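PDB 4AXS: carbamate kinase, which probably catalyses the reversible transfer of a phosphoryl group between carbamoyl phosphate and ADP, yielding ATP and carbamate, as carbamate kinases do. Local coordinates for residues 129-134 / 197-202; 238-243 / 299-304. One frame throughout, in Å; residues are numbered along the deposited sequence.

Contact 1: 129-134 / 197-202; sequences LYFLTQ and KQNVNN
Asn199, on helix 193-201, reaches across to Phe131 and Leu129, and its side chain can be followed outward atom by atom. CB lies 4.2 Å from CZ of Phe131, at the margin of van der Waals contact. The first torsion (chi1 -74°) sets CG anti to the carbonyl carbon and brings the amide beside Phe131 and Leu129. CG meets both from the same general side, 3.9 Å from Phe131 CZ and 4.0 Å from Leu129 CD2. Here the amide forks. OD1 comes to the edge of the Phe131 ring, near its plane, 3.4 Å from CZ, where the weakly positive ring hydrogens suit a carbonyl oxygen; ring and amide planes are 35° apart. Leu129 CD2 comes up alongside ND2, 3.9 Å away, the two side chains crossing at about a right angle. In the amino acid kinase fold this pairing lays a helix beside strand 128-130, which runs parallel to strand 205-207; Cys206 of the latter touches both Phe131 and Asn199. No hydrogen bond joins the two segments, and the buried amide finds its polar partner across the dimer interface: OD1 accepts from ND2 of Asn199 of the second subunit. The Phe131 ring likewise meets Phe131 of that subunit.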
loop_
_atom_site.group_PDB
_atom_site.type_symbol
_atom_site.label_atom_id
_atom_site.label_comp_id
_atom_site.label_asym_id
_atom_site.label_seq_id
_atom_site.Cartn_x
_atom_site.Cartn_y
_atom_site.Cartn_z
ATOM N N LEU A 129 4.762 -1.863 -9.813
ATOM C CA LEU A 129 4.477 -0.926 -8.722
ATOM C C LEU A 129 3.071 -1.123 -8.126
ATOM O O LEU A 129 2.156 -1.517 -8.831
ATOM C CB LEU A 129 4.597 0.509 -9.239
ATOM C CG LEU A 129 5.954 1.222 -9.226
ATOM C CD1 LEU A 129 7.103 0.234 -9.203
ATOM C CD2 LEU A 129 6.068 2.181 -10.417
ATOM N N TYR A 130 2.912 -0.853 -6.828
ATOM C CA TYR A 130 1.594 -0.827 -6.190
ATOM C C TYR A 130 1.407 0.484 -5.463
ATOM O O TYR A 130 2.004 0.697 -4.412
ATOM C CB TYR A 130 1.362 -1.983 -5.195
ATOM C CG TYR A 130 -0.097 -2.082 -4.773
ATOM C CD1 TYR A 130 -0.637 -1.212 -3.820
ATOM C CD2 TYR A 130 -0.946 -3.012 -5.365
ATOM C CE1 TYR A 130 -1.970 -1.277 -3.462
ATOM C CE2 TYR A 130 -2.287 -3.099 -5.016
ATOM C CZ TYR A 130 -2.801 -2.231 -4.075
ATOM O OH TYR A 130 -4.135 -2.333 -3.745
ATOM N N PHE A 131 0.577 1.360 -6.020
ATOM C CA PHE A 131 0.255 2.621 -5.373
ATOM C C PHE A 131 -0.941 2.469 -4.443
ATOM O O PHE A 131 -2.038 2.110 -4.866
ATOM C CB PHE A 131 -0.058 3.706 -6.402
ATOM C CG PHE A 131 1.011 3.901 -7.421
ATOM C CD1 PHE A 131 1.001 3.174 -8.601
ATOM C CD2 PHE A 131 2.030 4.816 -7.214
ATOM C CE1 PHE A 131 1.993 3.347 -9.551
ATOM C CE2 PHE A 131 3.025 4.996 -8.167
ATOM C CZ PHE A 131 3.000 4.258 -9.336
ATOM N N LEU A 132 -0.734 2.759 -3.172
ATOM C CA LEU A 132 -1.853 2.929 -2.271
ATOM C C LEU A 132 -2.777 3.978 -2.915
ATOM O O LEU A 132 -2.300 5.029 -3.350
ATOM C CB LEU A 132 -1.323 3.387 -0.909
ATOM C CG LEU A 132 -2.229 3.400 0.323
ATOM C CD1 LEU A 132 -2.583 4.829 0.685
ATOM C CD2 LEU A 132 -3.497 2.551 0.148
ATOM N N THR A 133 -4.080 3.694 -2.997
ATOM C CA THR A 133 -5.003 4.551 -3.747
ATOM C C THR A 133 -6.114 5.243 -2.945
ATOM O O THR A 133 -6.939 4.599 -2.294
ATOM C CB THR A 133 -5.660 3.774 -4.923
ATOM O OG1 THR A 133 -4.641 3.218 -5.767
ATOM C CG2 THR A 133 -6.597 4.691 -5.755
ATOM N N GLN A 134 -6.141 6.569 -3.015
ATOM C CA GLN A 134 -7.261 7.336 -2.479
ATOM C C GLN A 134 -8.090 7.902 -3.631
ATOM O O GLN A 134 -7.572 8.597 -4.517
ATOM C CB GLN A 134 -6.793 8.441 -1.521
ATOM C CG GLN A 134 -6.657 7.971 -0.069
ATOM C CD GLN A 134 -6.240 9.083 0.903
ATOM O OE1 GLN A 134 -5.058 9.353 1.082
ATOM N NE2 GLN A 134 -7.218 9.719 1.537
ATOM N N LYS A 197 -0.053 8.103 -14.135
ATOM C CA LYS A 197 -0.086 7.974 -15.591
ATOM C C LYS A 197 1.321 8.044 -16.160
ATOM O O LYS A 197 1.652 7.332 -17.104
ATOM C CB LYS A 197 -1.008 9.015 -16.253
ATOM C CG LYS A 197 -1.554 8.576 -17.640
ATOM C CD LYS A 197 -0.814 9.234 -18.808
ATOM C CE LYS A 197 -1.550 10.486 -19.279
ATOM N NZ LYS A 197 -2.098 11.301 -18.147
ATOM N N GLN A 198 2.159 8.884 -15.570
ATOM C CA GLN A 198 3.550 8.952 -16.005
ATOM C C GLN A 198 4.312 7.639 -15.817
ATOM O O GLN A 198 5.026 7.209 -16.719
ATOM C CB GLN A 198 4.287 10.096 -15.325
ATOM C CG GLN A 198 5.600 10.438 -15.998
ATOM C CD GLN A 198 5.791 11.940 -16.139
ATOM O OE1 GLN A 198 4.989 12.616 -16.792
ATOM N NE2 GLN A 198 6.852 12.473 -15.520
ATOM N N ASN A 199 4.175 6.994 -14.662
ATOM C CA ASN A 199 4.795 5.683 -14.502
ATOM C C ASN A 199 4.326 4.704 -15.583
ATOM O O ASN A 199 5.085 3.842 -16.028
ATOM C CB ASN A 199 4.540 5.116 -13.104
ATOM C CG ASN A 199 5.378 5.802 -12.032
ATOM O OD1 ASN A 199 4.845 6.440 -11.126
ATOM N ND2 ASN A 199 6.692 5.674 -12.136
ATOM N N VAL A 200 3.071 4.847 -15.999
ATOM C CA VAL A 200 2.513 4.040 -17.083
ATOM C C VAL A 200 3.100 4.439 -18.432
ATOM O O VAL A 200 3.187 3.623 -19.346
ATOM C CB VAL A 200 1.000 4.203 -17.193
ATOM C CG1 VAL A 200 0.478 3.347 -18.324
ATOM C CG2 VAL A 200 0.327 3.839 -15.881
ATOM N N ASN A 201 3.488 5.706 -18.545
ATOM C CA ASN A 201 4.167 6.194 -19.735
ATOM C C ASN A 201 5.523 5.527 -19.860
ATOM O O ASN A 201 5.893 5.047 -20.929
ATOM C CB ASN A 201 4.306 7.710 -19.681
ATOM C CG ASN A 201 2.974 8.419 -19.796
ATOM O OD1 ASN A 201 2.782 9.482 -19.212
ATOM N ND2 ASN A 201 2.039 7.829 -20.548
ATOM N N ASN A 202 6.267 5.489 -18.761
ATOM C CA ASN A 202 7.406 4.591 -18.694
ATOM C C ASN A 202 6.818 3.199 -18.881
ATOM O O ASN A 202 5.603 3.043 -18.972
ATOM C CB ASN A 202 8.101 4.678 -17.342
ATOM C CG ASN A 202 8.435 6.103 -16.932
ATOM O OD1 ASN A 202 9.251 6.323 -16.027
ATOM N ND2 ASN A 202 7.807 7.074 -17.579
#

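Contact 2: 238-243 / 299-304; sequences KIADAV and MGFVNG
CD1 and CE1 of Phe301 meet Ala240 and Asp241 on the neighbouring helix. The methyl group of Ala240 takes the closest apolar approach, with CB 3.8 Å from Phe301 CE1. The same CE1 lies 3.6 Å from the backbone O of Ala240, while CD1 is 4.1 Å from the backbone N of Asp241, so the ring meets main-chain atoms as well as the methyl group. CB of Asp241 adds a looser touch at the exposed border of the contact. What brings the ring there is its first torsion: with CG anti to the backbone N (chi1 167°), the phenyl group spans the gap from helix 292-302 to helix 232-242, whose backbones come within 6.4 Å between the CA atoms of Asp241 and Phe301. Further out, Ala240 also packs on Val28 of strand 27-31, placing helix 232-242 against the central sheet of the amino acid kinase fold. Arg308 reaches both segments: its NH1 donates to the backbone O of Phe301 and makes a long, weak ion pair with Asp241 OD2. With no hydrogen bond directly between the segments, the direct contact is non-directional van der Waals packing, and Arg308 supplies an indirect polar link.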
loop_
_atom_site.group_PDB
_atom_site.type_symbol
_atom_site.label_atom_id
_atom_site.label_comp_id
_atom_site.label_asym_id
_atom_site.label_seq_id
_atom_site.Cartn_x
_atom_site.Cartn_y
_atom_site.Cartn_z
ATOM N N LYS A 238 -12.506 4.852 -14.567
ATOM C CA LYS A 238 -12.035 6.242 -14.480
ATOM C C LYS A 238 -10.536 6.333 -14.717
ATOM O O LYS A 238 -10.053 7.230 -15.412
ATOM C CB LYS A 238 -12.373 6.859 -13.121
ATOM C CG LYS A 238 -13.569 7.811 -13.147
ATOM C CD LYS A 238 -13.218 9.208 -13.679
ATOM C CE LYS A 238 -14.480 10.081 -13.785
ATOM N NZ LYS A 238 -14.215 11.541 -13.598
ATOM N N ILE A 239 -9.811 5.394 -14.119
ATOM C CA ILE A 239 -8.381 5.244 -14.314
ATOM C C ILE A 239 -8.044 4.871 -15.753
ATOM O O ILE A 239 -7.129 5.442 -16.347
ATOM C CB ILE A 239 -7.834 4.160 -13.361
ATOM C CG1 ILE A 239 -7.775 4.707 -11.932
ATOM C CG2 ILE A 239 -6.464 3.648 -13.826
ATOM C CD1 ILE A 239 -7.270 3.718 -10.923
ATOM N N ALA A 240 -8.776 3.900 -16.300
ATOM C CA ALA A 240 -8.615 3.485 -17.693
ATOM C C ALA A 240 -8.699 4.690 -18.611
ATOM O O ALA A 240 -8.010 4.761 -19.636
ATOM C CB ALA A 240 -9.686 2.456 -18.082
ATOM N N ASP A 241 -9.550 5.636 -18.238
ATOM C CA ASP A 241 -9.724 6.837 -19.031
ATOM C C ASP A 241 -8.559 7.819 -18.872
ATOM O O ASP A 241 -7.999 8.282 -19.863
ATOM C CB ASP A 241 -11.038 7.515 -18.680
ATOM C CG ASP A 241 -11.155 8.886 -19.293
ATOM O OD1 ASP A 241 -10.662 9.853 -18.665
ATOM O OD2 ASP A 241 -11.730 8.998 -20.402
ATOM N N ALA A 242 -8.195 8.128 -17.628
ATOM C CA ALA A 242 -7.086 9.050 -17.339
ATOM C C ALA A 242 -5.753 8.625 -17.957
ATOM O O ALA A 242 -4.981 9.465 -18.398
ATOM C CB ALA A 242 -6.938 9.266 -15.831
ATOM N N VAL A 243 -5.484 7.325 -17.980
ATOM C CA VAL A 243 -4.308 6.804 -18.667
ATOM C C VAL A 243 -4.595 6.650 -20.160
ATOM O O VAL A 243 -3.691 6.460 -20.971
ATOM C CB VAL A 243 -3.881 5.447 -18.087
ATOM C CG1 VAL A 243 -3.332 5.625 -16.680
ATOM C CG2 VAL A 243 -5.052 4.487 -18.072
ATOM N N MET A 299 -19.553 1.050 -20.189
ATOM C CA MET A 299 -20.165 2.056 -21.055
ATOM C C MET A 299 -19.468 3.403 -20.853
ATOM O O MET A 299 -19.059 4.064 -21.819
ATOM C CB MET A 299 -21.673 2.157 -20.764
ATOM C CG MET A 299 -22.443 0.907 -21.205
ATOM S SD MET A 299 -24.141 0.651 -20.614
ATOM C CE MET A 299 -25.052 2.066 -21.231
ATOM N N GLY A 300 -19.310 3.789 -19.587
ATOM C CA GLY A 300 -18.707 5.062 -19.250
ATOM C C GLY A 300 -17.351 5.266 -19.896
ATOM O O GLY A 300 -16.940 6.401 -20.143
ATOM N N PHE A 301 -16.656 4.167 -20.178
ATOM C CA PHE A 301 -15.302 4.238 -20.718
ATOM C C PHE A 301 -15.268 4.333 -22.246
ATOM O O PHE A 301 -14.548 5.169 -22.799
ATOM C CB PHE A 301 -14.456 3.056 -20.231
ATOM C CG PHE A 301 -13.159 2.887 -20.984
ATOM C CD1 PHE A 301 -12.120 3.797 -20.823
ATOM C CD2 PHE A 301 -12.980 1.813 -21.848
ATOM C CE1 PHE A 301 -10.934 3.648 -21.513
ATOM C CE2 PHE A 301 -11.793 1.653 -22.538
ATOM C CZ PHE A 301 -10.765 2.576 -22.369
ATOM N N VAL A 302 -16.045 3.486 -22.925
ATOM C CA VAL A 302 -16.055 3.487 -24.396
ATOM C C VAL A 302 -16.898 4.613 -24.990
ATOM O O VAL A 302 -16.733 4.956 -26.158
ATOM C CB VAL A 302 -16.543 2.145 -25.002
ATOM C CG1 VAL A 302 -15.708 0.991 -24.490
ATOM C CG2 VAL A 302 -18.033 1.919 -24.720
ATOM N N ASN A 303 -17.790 5.189 -24.188
ATOM C CA ASN A 303 -18.746 6.174 -24.698
ATOM C C ASN A 303 -18.076 7.355 -25.408
ATOM O O ASN A 303 -17.286 8.099 -24.801
ATOM C CB ASN A 303 -19.669 6.674 -23.585
ATOM C CG ASN A 303 -20.986 7.213 -24.119
ATOM O OD1 ASN A 303 -21.470 8.263 -23.684
ATOM N ND2 ASN A 303 -21.571 6.497 -25.075
ATOM N N GLY A 304 -18.395 7.512 -26.694
ATOM C CA GLY A 304 -17.836 8.575 -27.512
ATOM C C GLY A 304 -16.355 8.392 -27.801
ATOM O O GLY A 304 -15.589 9.357 -27.851
#

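In the fold
Contacts 1 and 2 follow one another along the chain, and their centres lie about 17 Å apart. They meet where helix 193-201 passes the end of helix 232-242: Val200 CG2 is 4.1 Å from Val243 CG1, and Lys197 CG packs 3.4 Å from Val243 CA, with Lys197 NZ lying 3.4 Å from the backbone O of Ala242. The two differ in setting, since contact 1 borders the second subunit whereas no other chain of the assembly touches the segments of contact 2. Helix 193-201 spans both, with Asn199 at the dimer interface and Lys197 and Val200 against the end of helix 232-242.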